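Local coordinates for protein cystathionine gamma-synthase (Xanthomonas oryzae pv. oryzae, PDB 6LD8) that binds pyridoxal phosphate and probably acts as a cystathionine gamma-synthase or gamma-lyase of the trans-sulfuration family, at residues 183-188 against 203-208; 209-214 against 254-259. The protein carries 1 engineered substitution. All coordinates share one frame; numbering follows the deposited sequence. Where two conformers were deposited one is given.

Interaction 1 (183-188 against 203-208); sequences VDNTFL and VLHSTT. With 0JO (2-{[(E)-{3-hydroxy-2-methyl-5-[(phosphonooxy)methyl]pyridin-4-yl}methylidene]amino}prop-2-enoic acid), chain E.
Val-183 and Asp-184 pair in parallel with Val-203 and Leu-204, and backbone bonds set the register: Leu-204 N donates to Val-183 O (2.9 Å), and Asn-185 N meets Leu-204 O almost end-on (2.9 Å, C=O...N angle 176°). Where strand 180-184 turns away, a side chain takes over the pairing. Thr-186 OG1 accepts from Ser-206 N at 2.9 Å, its chi1 of -65° holding the hydroxyl beside the backbone N. The same hydroxyl donates to the syn lone pair of Asp-184 OD1 (2.7 Å), which also receives Thr-186 N in an Asx turn; two bonds on this oxygen help to hold the carboxylate's rotation, with OD2 turned to the ligand.

Van der Waals contact is slighter: Leu-204 CD1 lies against the carboxylate carbon of Asp-184, and Val-203 CG2 touches Asn-185 CB at 3.6 Å.

His-205 makes polar contacts, with CE1 at its ring edge near Asn-185 O, a water joining ND1 to Thr-186 O, and Glu-76 taking NE2.

Three further polar atoms face the ligand. Asp-184 OD2 stands 2.6 Å from the pyridine N1 of 0JO, and Ser-206 OG and Thr-208 OG1 both donate to phosphate oxygen OP3, each at 2.8 Å. An aspartate facing the pyridine nitrogen beside hydroxyls on the phosphate is the cofactor site of fold type I pyridoxal phosphate enzymes, built at the ends of parallel strands.

Interaction 2 (209-214 against 254-259); sequences KYINGH and RGLRTL. With 0JO (2-{[(E)-{3-hydroxy-2-methyl-5-[(phosphonooxy)methyl]pyridin-4-yl}methylidene]amino}prop-2-enoic acid), chain E.
Asn-212 and Gly-255 lie 4.5 Å apart between CA atoms, where a loop with helical torsions at 210-212, its Gly-213 N bonded to Lys-209 O, lies against the last part of helix 246-256. No hydrogen bond crosses between the two segments; instead Gly-255, without a side chain, lets Asn-212 O come to 3.3 Å from its CA in a CA-H...O contact. That carbonyl has a stronger donor in its own segment: His-214 ND1 reaches it at 2.8 Å with an N-H...O angle of 166°, the oxygen lying nearly in the ring plane. Held this way, the imidazole sets CE1 beside Gly-255 CA and presents its edge to Thr-258 OG1, 4.0 Å from CE1.

The loop follows directly on segment 203-208, whose Ser-206 and Thr-208 bind the phosphate, and begins with Lys-209, the lysine predicted to carry the cofactor. Here the cofactor is instead bound as the 0JO imine, and one conformer of Lys-209 puts NZ near its C4A. The contact thus packs the cofactor-lysine loop of the fold type I domain against a helix. Hydrophobic groups fill the other flank. Ile-211 and Leu-256 run side by side, CG2 to CG at 4.2 Å. Leu-259, its CG anti to the backbone N (chi1 179°), extends CD1 to Tyr-210 O at 3.6 Å and on to Tyr-210 CB. Arg-262 bonds to Tyr-210 O, Gly-255 O and Thr-258 OG1, bridging both segments, while Arg-254 forms a salt bridge to Asp-216 of the third subunit.

Both interactions are buried, but they differ in depth and chemistry. Interaction 1 is centred about 3 Å from the middle of the chain and is a polar, directional pairing of neighbouring sheet strands whose ends carry cofactor ligands. Interaction 2, centred about 13 Å from the chain centre, is loop-on-helix packing next to another subunit; no hydrogen bond joins its two segments directly, and Arg-262 bridges them. They follow one another along the chain, segment 203-208 running straight into 209-214. At the seam Thr-207 O probably accepts from Asn-212 N (3.0 Å), and Ile-211 CD1 packs on His-205 CG. Both contacts reach the ligand, interaction 1 through Asp-184, Ser-206 and Thr-208, interaction 2 through Lys-209.

Interaction 1 (183-188 against 203-208)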
loop_
_atom_site.group_PDB
_atom_site.type_symbol
_atom_site.label_atom_id
_atom_site.label_comp_id
_atom_site.label_asym_id
_atom_site.label_seq_id
_atom_site.Cartn_x
_atom_site.Cartn_y
_atom_site.Cartn_z
ATOM N N VAL A 183 12.343 3.141 -29.714
ATOM C CA VAL A 183 12.642 1.686 -29.487
ATOM C C VAL A 183 11.905 1.192 -28.234
ATOM O O VAL A 183 11.993 1.849 -27.217
ATOM C CB VAL A 183 14.163 1.486 -29.352
ATOM C CG1 VAL A 183 14.507 0.007 -29.214
ATOM C CG2 VAL A 183 14.900 2.145 -30.517
ATOM N N ASP A 184 11.155 0.113 -28.373
ATOM C CA ASP A 184 10.578 -0.680 -27.287
ATOM C C ASP A 184 11.691 -1.590 -26.750
ATOM O O ASP A 184 11.975 -2.615 -27.359
ATOM C CB ASP A 184 9.354 -1.451 -27.773
ATOM C CG ASP A 184 8.622 -2.104 -26.611
ATOM O OD1 ASP A 184 9.278 -2.195 -25.548
ATOM O OD2 ASP A 184 7.400 -2.477 -26.759
ATOM N N ASN A 185 12.275 -1.186 -25.632
ATOM C CA ASN A 185 13.417 -1.832 -24.943
ATOM C C ASN A 185 12.935 -2.712 -23.768
ATOM O O ASN A 185 13.706 -2.965 -22.868
ATOM C CB ASN A 185 14.375 -0.724 -24.523
ATOM C CG ASN A 185 15.747 -1.237 -24.165
ATOM O OD1 ASN A 185 16.449 -0.644 -23.328
ATOM N ND2 ASN A 185 16.105 -2.345 -24.777
ATOM N N THR A 186 11.713 -3.232 -23.800
ATOM C CA THR A 186 11.115 -3.992 -22.678
ATOM C C THR A 186 11.927 -5.274 -22.400
ATOM O O THR A 186 12.123 -5.635 -21.218
ATOM C CB THR A 186 9.651 -4.344 -22.981
ATOM O OG1 THR A 186 8.881 -3.148 -23.051
ATOM C CG2 THR A 186 9.030 -5.267 -21.955
ATOM N N PHE A 187 12.239 -6.034 -23.445
ATOM C CA PHE A 187 12.838 -7.376 -23.350
ATOM C C PHE A 187 14.233 -7.364 -22.709
ATOM O O PHE A 187 14.551 -8.380 -22.107
ATOM C CB PHE A 187 12.792 -8.029 -24.714
ATOM C CG PHE A 187 11.684 -9.029 -24.862
ATOM C CD1 PHE A 187 10.414 -8.732 -24.410
ATOM C CD2 PHE A 187 11.916 -10.254 -25.471
ATOM C CE1 PHE A 187 9.391 -9.652 -24.560
ATOM C CE2 PHE A 187 10.902 -11.195 -25.582
ATOM C CZ PHE A 187 9.643 -10.891 -25.124
ATOM N N LEU A 188 15.028 -6.293 -22.770
ATOM C CA LEU A 188 16.385 -6.301 -22.160
ATOM C C LEU A 188 16.508 -5.357 -20.982
ATOM O O LEU A 188 17.451 -5.593 -20.151
ATOM C CB LEU A 188 17.436 -5.966 -23.218
ATOM C CG LEU A 188 17.643 -7.074 -24.247
ATOM C CD1 LEU A 188 18.568 -6.608 -25.348
ATOM C CD2 LEU A 188 18.185 -8.354 -23.609
ATOM N N VAL A 203 13.019 6.044 -26.172
ATOM C CA VAL A 203 13.020 4.645 -25.717
ATOM C C VAL A 203 11.806 4.454 -24.798
ATOM O O VAL A 203 11.508 5.349 -23.988
ATOM C CB VAL A 203 14.376 4.300 -25.075
ATOM C CG1 VAL A 203 14.676 5.136 -23.859
ATOM C CG2 VAL A 203 14.439 2.839 -24.728
ATOM N N LEU A 204 11.133 3.322 -24.915
ATOM C CA LEU A 204 10.015 3.050 -24.013
ATOM C C LEU A 204 10.062 1.626 -23.484
ATOM O O LEU A 204 10.691 0.758 -24.082
ATOM C CB LEU A 204 8.692 3.383 -24.729
ATOM C CG LEU A 204 8.253 2.549 -25.914
ATOM C CD1 LEU A 204 7.686 1.228 -25.469
ATOM C CD2 LEU A 204 7.183 3.322 -26.674
ATOM N N HIS A 205 9.322 1.419 -22.414
ATOM C CA HIS A 205 9.281 0.154 -21.656
ATOM C C HIS A 205 7.874 -0.119 -21.154
ATOM O O HIS A 205 7.235 0.825 -20.674
ATOM C CB HIS A 205 10.109 0.306 -20.388
ATOM C CG HIS A 205 11.557 0.384 -20.642
ATOM N ND1 HIS A 205 12.297 -0.774 -20.916
ATOM C CD2 HIS A 205 12.404 1.442 -20.673
ATOM C CE1 HIS A 205 13.554 -0.413 -21.132
ATOM N NE2 HIS A 205 13.648 0.957 -21.017
ATOM N N SER A 206 7.493 -1.376 -21.145
ATOM C CA SER A 206 6.608 -1.911 -20.091
ATOM C C SER A 206 7.402 -2.126 -18.805
ATOM O O SER A 206 8.150 -3.096 -18.784
ATOM C CB SER A 206 5.996 -3.166 -20.545
ATOM O OG SER A 206 5.269 -3.727 -19.505
ATOM N N THR A 207 7.248 -1.278 -17.784
ATOM C CA THR A 207 7.871 -1.457 -16.460
ATOM C C THR A 207 7.299 -2.685 -15.754
ATOM O O THR A 207 7.865 -3.127 -14.788
ATOM C CB THR A 207 7.638 -0.253 -15.553
ATOM O OG1 THR A 207 6.236 -0.078 -15.375
ATOM C CG2 THR A 207 8.298 0.982 -16.095
ATOM N N THR A 208 6.203 -3.209 -16.252
ATOM C CA THR A 208 5.558 -4.420 -15.763
ATOM C C THR A 208 6.560 -5.587 -15.714
ATOM O O THR A 208 6.307 -6.589 -14.970
ATOM C CB THR A 208 4.376 -4.725 -16.682
ATOM O OG1 THR A 208 3.606 -3.537 -16.875
ATOM C CG2 THR A 208 3.508 -5.849 -16.172
HETATM O O 0JO E . 3.404 -11.350 -22.173
HETATM C C 0JO E . 3.620 -10.421 -22.960
HETATM O OXT 0JO E . 4.148 -10.594 -24.080
HETATM C CA 0JO E . 3.132 -9.092 -22.632
HETATM C CB 0JO E . 1.945 -8.944 -21.845
HETATM N N 0JO E . 3.869 -8.017 -23.161
HETATM C C4A 0JO E . 3.687 -6.743 -22.977
HETATM C C4 0JO E . 4.474 -5.760 -23.739
HETATM C C3 0JO E . 5.627 -6.207 -24.431
HETATM O O3 0JO E . 6.014 -7.502 -24.401
HETATM C C2 0JO E . 6.383 -5.305 -25.174
HETATM C C2A 0JO E . 7.608 -5.758 -25.910
HETATM N N1 0JO E . 6.016 -4.019 -25.258
HETATM C C6 0JO E . 4.910 -3.591 -24.623
HETATM C C5 0JO E . 4.125 -4.399 -23.847
HETATM C C5A 0JO E . 2.890 -3.808 -23.213
HETATM O OP4 0JO E . 3.047 -3.427 -21.821
HETATM P P 0JO E . 1.855 -3.559 -20.720
HETATM O OP3 0JO E . 2.588 -3.086 -19.467
HETATM O OP1 0JO E . 0.798 -2.514 -21.175
HETATM O OP2 0JO E . 1.397 -4.973 -20.693
HETATM O O HOH W 1 12.518 -3.351 -19.699
#

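Interaction 2 (209-214 against 254-259)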
loop_
_atom_site.group_PDB
_atom_site.type_symbol
_atom_site.label_atom_id
_atom_site.label_comp_id
_atom_site.label_asym_id
_atom_site.label_seq_id
_atom_site.Cartn_x
_atom_site.Cartn_y
_atom_site.Cartn_z
ATOM N N LYS A 209 7.580 -5.560 -16.561
ATOM C CA LYS A 209 8.419 -6.754 -16.815
ATOM C C LYS A 209 9.647 -6.682 -15.902
ATOM O O LYS A 209 9.451 -6.735 -14.680
ATOM C CB LYS A 209 8.761 -6.820 -18.303
ATOM C CG LYS A 209 7.568 -6.855 -19.242
ATOM C CD LYS A 209 6.394 -7.602 -18.688
ATOM C CE LYS A 209 5.282 -7.757 -19.710
ATOM N NZ LYS A 209 5.532 -6.897 -20.885
ATOM N N TYR A 210 10.860 -6.560 -16.467
ATOM C CA TYR A 210 12.126 -6.580 -15.692
ATOM C C TYR A 210 12.267 -5.376 -14.762
ATOM O O TYR A 210 12.858 -5.512 -13.708
ATOM C CB TYR A 210 13.314 -6.670 -16.640
ATOM C CG TYR A 210 13.441 -8.007 -17.338
ATOM C CD1 TYR A 210 13.971 -9.100 -16.693
ATOM C CD2 TYR A 210 13.050 -8.180 -18.643
ATOM C CE1 TYR A 210 14.079 -10.342 -17.294
ATOM C CE2 TYR A 210 13.181 -9.411 -19.273
ATOM C CZ TYR A 210 13.714 -10.507 -18.612
ATOM O OH TYR A 210 13.837 -11.742 -19.248
ATOM N N ILE A 211 11.869 -4.186 -15.186
ATOM C CA ILE A 211 12.142 -2.988 -14.348
ATOM C C ILE A 211 11.463 -3.182 -12.979
ATOM O O ILE A 211 12.165 -3.141 -11.963
ATOM C CB ILE A 211 11.725 -1.695 -15.051
ATOM C CG1 ILE A 211 12.674 -1.369 -16.204
ATOM C CG2 ILE A 211 11.662 -0.539 -14.063
ATOM C CD1 ILE A 211 12.089 -0.403 -17.232
ATOM N N ASN A 212 10.191 -3.559 -12.937
ATOM C CA ASN A 212 9.542 -3.865 -11.635
ATOM C C ASN A 212 9.989 -5.244 -11.117
ATOM O O ASN A 212 10.303 -5.370 -9.959
ATOM C CB ASN A 212 8.030 -3.766 -11.744
ATOM C CG ASN A 212 7.393 -4.100 -10.421
ATOM O OD1 ASN A 212 6.747 -5.155 -10.276
ATOM N ND2 ASN A 212 7.713 -3.279 -9.435
ATOM N N GLY A 213 9.914 -6.275 -11.935
ATOM C CA GLY A 213 10.550 -7.577 -11.660
ATOM C C GLY A 213 9.709 -8.472 -10.758
ATOM O O GLY A 213 10.080 -9.639 -10.643
ATOM N N HIS A 214 8.609 -7.989 -10.150
ATOM C CA HIS A 214 7.889 -8.798 -9.139
ATOM C C HIS A 214 6.449 -9.087 -9.542
ATOM O O HIS A 214 5.676 -9.514 -8.656
ATOM C CB HIS A 214 8.015 -8.135 -7.778
ATOM C CG HIS A 214 9.404 -8.098 -7.296
ATOM N ND1 HIS A 214 10.331 -7.222 -7.839
ATOM C CD2 HIS A 214 10.041 -8.834 -6.361
ATOM C CE1 HIS A 214 11.496 -7.411 -7.207
ATOM N NE2 HIS A 214 11.355 -8.418 -6.321
ATOM N N ARG A 254 11.150 0.253 -6.153
ATOM C CA ARG A 254 11.683 -0.735 -5.208
ATOM C C ARG A 254 12.241 -1.916 -6.040
ATOM O O ARG A 254 13.322 -2.430 -5.768
ATOM C CB ARG A 254 10.553 -1.077 -4.244
ATOM C CG ARG A 254 11.014 -1.858 -3.023
ATOM C CD ARG A 254 9.866 -2.633 -2.442
ATOM N NE ARG A 254 10.056 -2.933 -1.043
ATOM C CZ ARG A 254 10.089 -4.161 -0.560
ATOM N NH1 ARG A 254 10.009 -5.192 -1.366
ATOM N NH2 ARG A 254 10.170 -4.364 0.726
ATOM N N GLY A 255 11.492 -2.378 -7.017
ATOM C CA GLY A 255 11.945 -3.474 -7.889
ATOM C C GLY A 255 13.205 -3.089 -8.670
ATOM O O GLY A 255 14.128 -3.911 -8.722
ATOM N N LEU A 256 13.239 -1.873 -9.207
ATOM C CA LEU A 256 14.381 -1.327 -9.992
ATOM C C LEU A 256 15.672 -1.570 -9.200
ATOM O O LEU A 256 16.685 -1.848 -9.836
ATOM C CB LEU A 256 14.253 0.182 -10.212
ATOM C CG LEU A 256 14.747 0.751 -11.543
ATOM C CD1 LEU A 256 15.189 2.195 -11.402
ATOM C CD2 LEU A 256 15.779 -0.102 -12.255
ATOM N N ARG A 257 15.619 -1.431 -7.877
ATOM C CA ARG A 257 16.838 -1.474 -7.044
ATOM C C ARG A 257 17.549 -2.833 -7.182
ATOM O O ARG A 257 18.748 -2.868 -6.924
ATOM C CB ARG A 257 16.534 -1.218 -5.569
ATOM C CG ARG A 257 16.090 0.207 -5.280
ATOM C CD ARG A 257 16.045 0.459 -3.771
ATOM N NE ARG A 257 14.973 1.337 -3.447
ATOM C CZ ARG A 257 14.965 2.597 -3.785
ATOM N NH1 ARG A 257 16.001 3.130 -4.440
ATOM N NH2 ARG A 257 13.904 3.309 -3.463
ATOM N N THR A 258 16.825 -3.907 -7.454
ATOM C CA THR A 258 17.422 -5.241 -7.638
ATOM C C THR A 258 17.564 -5.615 -9.122
ATOM O O THR A 258 17.859 -6.779 -9.353
ATOM C CB THR A 258 16.647 -6.295 -6.843
ATOM O OG1 THR A 258 15.300 -6.334 -7.309
ATOM C CG2 THR A 258 16.772 -6.030 -5.369
ATOM N N LEU A 259 17.387 -4.698 -10.078
ATOM C CA LEU A 259 17.448 -5.045 -11.527
ATOM C C LEU A 259 18.794 -5.731 -11.847
ATOM O O LEU A 259 18.769 -6.800 -12.479
ATOM C CB LEU A 259 17.280 -3.787 -12.379
ATOM C CG LEU A 259 17.355 -3.983 -13.890
ATOM C CD1 LEU A 259 16.364 -4.990 -14.360
ATOM C CD2 LEU A 259 17.166 -2.692 -14.663
HETATM O O 0JO E . 3.404 -11.350 -22.173
HETATM C C 0JO E . 3.620 -10.421 -22.960
HETATM O OXT 0JO E . 4.148 -10.594 -24.080
HETATM C CA 0JO E . 3.132 -9.092 -22.632
HETATM C CB 0JO E . 1.945 -8.944 -21.845
HETATM N N 0JO E . 3.869 -8.017 -23.161
HETATM C C4A 0JO E . 3.687 -6.743 -22.977
HETATM C C4 0JO E . 4.474 -5.760 -23.739
HETATM C C3 0JO E . 5.627 -6.207 -24.431
HETATM O O3 0JO E . 6.014 -7.502 -24.401
HETATM C C2 0JO E . 6.383 -5.305 -25.174
HETATM C C2A 0JO E . 7.608 -5.758 -25.910
HETATM N N1 0JO E . 6.016 -4.019 -25.258
HETATM C C6 0JO E . 4.910 -3.591 -24.623
HETATM C C5 0JO E . 4.125 -4.399 -23.847
HETATM C C5A 0JO E . 2.890 -3.808 -23.213
HETATM O OP4 0JO E . 3.047 -3.427 -21.821
HETATM P P 0JO E . 1.855 -3.559 -20.720
HETATM O OP3 0JO E . 2.588 -3.086 -19.467
HETATM O OP1 0JO E . 0.798 -2.514 -21.175
HETATM O OP2 0JO E . 1.397 -4.973 -20.693
#